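Local coordinates for alpha-1,2-mannosyltransferase (Ktr4), putative (Neosartorya fumigata, PDB 7BOP), which belongs to the glycolipid 2-alpha-mannosyltransferase family of the GT-A clan and is modelled with guanosine-5'-diphosphate and a manganese ion, at residues S247-N252 / L324-D329. Residues are numbered along the deposited sequence; the frame is centred on the assembly and turned at random.
Sequences SYLSSN and LGLFAD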
ATOM      1  N   SER A 247      -6.171 -22.306  12.710  1.00 37.70           N
ATOM      2  CA  SER A 247      -5.380 -22.859  11.616  1.00 38.79           C
ATOM      3  C   SER A 247      -4.924 -21.802  10.601  1.00 37.64           C
ATOM      4  O   SER A 247      -4.103 -22.101   9.745  1.00 37.73           O
ATOM      5  CB  SER A 247      -6.163 -23.960  10.889  1.00 38.61           C
ATOM      6  OG  SER A 247      -7.261 -23.429  10.168  1.00 39.64           O
ATOM      7  N   TYR A 248      -5.464 -20.587  10.670  1.00 36.99           N
ATOM      8  CA  TYR A 248      -5.142 -19.559   9.675  1.00 36.52           C
ATOM      9  C   TYR A 248      -3.755 -18.925   9.825  1.00 36.31           C
ATOM     10  O   TYR A 248      -3.165 -18.533   8.830  1.00 37.54           O
ATOM     11  CB  TYR A 248      -6.218 -18.477   9.677  1.00 35.96           C
ATOM     12  CG  TYR A 248      -7.538 -18.850   9.031  1.00 36.49           C
ATOM     13  CD1 TYR A 248      -7.830 -20.170   8.605  1.00 38.46           C
ATOM     14  CD2 TYR A 248      -8.515 -17.882   8.857  1.00 36.07           C
ATOM     15  CE1 TYR A 248      -9.048 -20.477   8.014  1.00 37.64           C
ATOM     16  CE2 TYR A 248      -9.735 -18.182   8.284  1.00 38.15           C
ATOM     17  CZ  TYR A 248      -9.998 -19.477   7.864  1.00 39.28           C
ATOM     18  OH  TYR A 248     -11.209 -19.746   7.286  1.00 39.77           O
ATOM     19  N   LEU A 249      -3.241 -18.803  11.050  1.00 35.47           N
ATOM     20  CA  LEU A 249      -1.935 -18.174  11.271  1.00 34.55           C
ATOM     21  C   LEU A 249      -0.850 -18.907  10.489  1.00 35.02           C
ATOM     22  O   LEU A 249      -0.728 -20.129  10.603  1.00 32.23           O
ATOM     23  CB  LEU A 249      -1.581 -18.160  12.766  1.00 34.16           C
ATOM     24  CG  LEU A 249      -0.268 -17.469  13.141  1.00 34.98           C
ATOM     25  CD1 LEU A 249      -0.385 -15.952  13.022  1.00 35.04           C
ATOM     26  CD2 LEU A 249       0.149 -17.846  14.549  1.00 35.74           C
ATOM     27  N   SER A 250      -0.069 -18.177   9.689  1.00 32.60           N
ATOM     28  CA  SER A 250       1.038 -18.799   8.948  1.00 33.38           C
ATOM     29  C   SER A 250       2.217 -19.106   9.872  1.00 32.68           C
ATOM     30  O   SER A 250       2.352 -18.505  10.949  1.00 31.17           O
ATOM     31  CB  SER A 250       1.511 -17.908   7.801  1.00 33.81           C
ATOM     32  OG  SER A 250       2.129 -16.749   8.301  1.00 34.34           O
ATOM     33  N   SER A 251       3.089 -20.010   9.436  1.00 33.26           N
ATOM     34  CA  SER A 251       4.278 -20.342  10.214  1.00 35.55           C
ATOM     35  C   SER A 251       5.329 -19.220  10.102  1.00 35.53           C
ATOM     36  O   SER A 251       5.898 -18.803  11.106  1.00 34.14           O
ATOM     37  CB  SER A 251       4.827 -21.715   9.823  1.00 38.07           C
ATOM     38  OG  SER A 251       5.374 -21.699   8.526  1.00 45.62           O
ATOM     39  N   ASN A 252       5.548 -18.698   8.897  1.00 33.84           N
ATOM     40  CA  ASN A 252       6.485 -17.593   8.702  1.00 33.85           C
ATOM     41  C   ASN A 252       5.719 -16.265   8.800  1.00 33.66           C
ATOM     42  O   ASN A 252       5.485 -15.568   7.796  1.00 33.28           O
ATOM     43  CB  ASN A 252       7.217 -17.736   7.364  1.00 34.12           C
ATOM     44  CG  ASN A 252       8.467 -16.888   7.276  1.00 34.04           C
ATOM     45  OD1 ASN A 252       8.887 -16.245   8.240  1.00 34.51           O
ATOM     46  ND2 ASN A 252       9.065 -16.872   6.100  1.00 36.15           N
ATOM     47  N   LEU A 324      -1.320  -9.604   5.980  1.00 29.20           N
ATOM     48  CA  LEU A 324      -0.055 -10.153   5.479  1.00 28.48           C
ATOM     49  C   LEU A 324       0.764 -10.772   6.599  1.00 28.74           C
ATOM     50  O   LEU A 324       1.279 -11.890   6.457  1.00 28.63           O
ATOM     51  CB  LEU A 324       0.785  -9.073   4.779  1.00 29.16           C
ATOM     52  CG  LEU A 324       0.212  -8.547   3.453  1.00 28.78           C
ATOM     53  CD1 LEU A 324       0.806  -7.188   3.105  1.00 29.27           C
ATOM     54  CD2 LEU A 324       0.458  -9.551   2.331  1.00 29.92           C
ATOM     55  N   GLY A 325       0.885 -10.043   7.705  1.00 28.71           N
ATOM     56  CA  GLY A 325       1.686 -10.486   8.838  1.00 28.37           C
ATOM     57  C   GLY A 325       1.183 -11.725   9.551  1.00 28.62           C
ATOM     58  O   GLY A 325       1.961 -12.396  10.211  1.00 30.72           O
ATOM     59  N   LEU A 326      -0.110 -12.017   9.443  1.00 29.89           N
ATOM     60  CA  LEU A 326      -0.700 -13.215  10.059  1.00 31.50           C
ATOM     61  C   LEU A 326      -0.916 -14.379   9.090  1.00 31.96           C
ATOM     62  O   LEU A 326      -0.804 -15.533   9.498  1.00 31.57           O
ATOM     63  CB  LEU A 326      -2.039 -12.863  10.704  1.00 32.03           C
ATOM     64  CG  LEU A 326      -1.975 -11.840  11.837  1.00 32.76           C
ATOM     65  CD1 LEU A 326      -3.382 -11.468  12.240  1.00 33.34           C
ATOM     66  CD2 LEU A 326      -1.184 -12.386  13.010  1.00 32.57           C
ATOM     67  N   PHE A 327      -1.228 -14.076   7.830  1.00 31.34           N
ATOM     68  CA  PHE A 327      -1.694 -15.088   6.870  1.00 32.16           C
ATOM     69  C   PHE A 327      -0.773 -15.333   5.671  1.00 33.55           C
ATOM     70  O   PHE A 327      -0.904 -16.368   5.019  1.00 33.72           O
ATOM     71  CB  PHE A 327      -3.117 -14.734   6.407  1.00 32.80           C
ATOM     72  CG  PHE A 327      -4.042 -14.371   7.546  1.00 32.49           C
ATOM     73  CD1 PHE A 327      -4.181 -15.225   8.646  1.00 33.54           C
ATOM     74  CD2 PHE A 327      -4.744 -13.164   7.546  1.00 32.56           C
ATOM     75  CE1 PHE A 327      -5.001 -14.884   9.709  1.00 33.18           C
ATOM     76  CE2 PHE A 327      -5.569 -12.821   8.610  1.00 32.66           C
ATOM     77  CZ  PHE A 327      -5.703 -13.683   9.686  1.00 33.64           C
ATOM     78  N   ALA A 328       0.161 -14.421   5.391  1.00 30.86           N
ATOM     79  CA  ALA A 328       1.121 -14.625   4.318  1.00 32.25           C
ATOM     80  C   ALA A 328       2.401 -15.261   4.839  1.00 32.22           C
ATOM     81  O   ALA A 328       2.624 -15.358   6.048  1.00 31.17           O
ATOM     82  CB  ALA A 328       1.426 -13.307   3.615  1.00 32.90           C
ATOM     83  N   ASP A 329       3.220 -15.712   3.898  1.00 30.80           N
ATOM     84  CA  ASP A 329       4.585 -16.132   4.146  1.00 31.22           C
ATOM     85  C   ASP A 329       5.446 -14.875   4.083  1.00 30.76           C
ATOM     86  O   ASP A 329       5.569 -14.260   3.020  1.00 30.37           O
ATOM     87  CB  ASP A 329       4.967 -17.140   3.051  1.00 33.18           C
ATOM     88  CG  ASP A 329       6.369 -17.686   3.179  1.00 36.02           C
ATOM     89  OD1 ASP A 329       7.189 -17.236   4.013  1.00 33.89           O
ATOM     90  OD2 ASP A 329       6.664 -18.601   2.379  1.00 38.44           O
TER
HETATM   91  O   HOH W   1      -2.256 -18.839   6.207  1.00 52.56           O
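Ser-250 meets the C-terminal end of helix 316-327 with both its backbone and its side chain. Its N gives a nearly straight bond to Leu-326 O (2.8 Å), and the same carbonyl oxygen also takes a CA-H...O contact from Leu-249 CA. From there the serine side chain can be followed outward: CB already lies 3.3 Å from Ala-328 O. OG, set between the backbone N and the carbonyl carbon (chi1 68°), donates to Ala-328 O at 2.7 Å, approaching tilted out of the carbonyl plane. Ala-328 is the first residue past the helix. Donors from the loop between helices 234-244 and 255-258 meet the carbonyls there.

Among the apolar pairs, Leu-249 CD1 rests against Leu-326 CD2 at 3.7 Å, while Tyr-248 CB touches Phe-327 CE1. Tyr-248 O sits at the edge of the Phe-327 ring, in its plane. Separately, a water donates to both Tyr-248 O and Phe-327 O. The tyrosine hydroxyl reaches away to Glu-294. Farther along, Asn-252 ND2 bonds Asp-329 OD1 at 2.8 Å, with the amide and carboxylate planes turned 58° apart. This bond is clearly bent at the hydrogen. Asp-329 OD1 also accepts from Ala-331 N, and this second donor probably helps fix the carboxylate's rotation.

Chemically, then, this is helix-end packing, and none of these residues is among those lining the GDP pocket: loop donors and one water satisfy three successive carbonyls, 326 to 328, at the point where the helix stops.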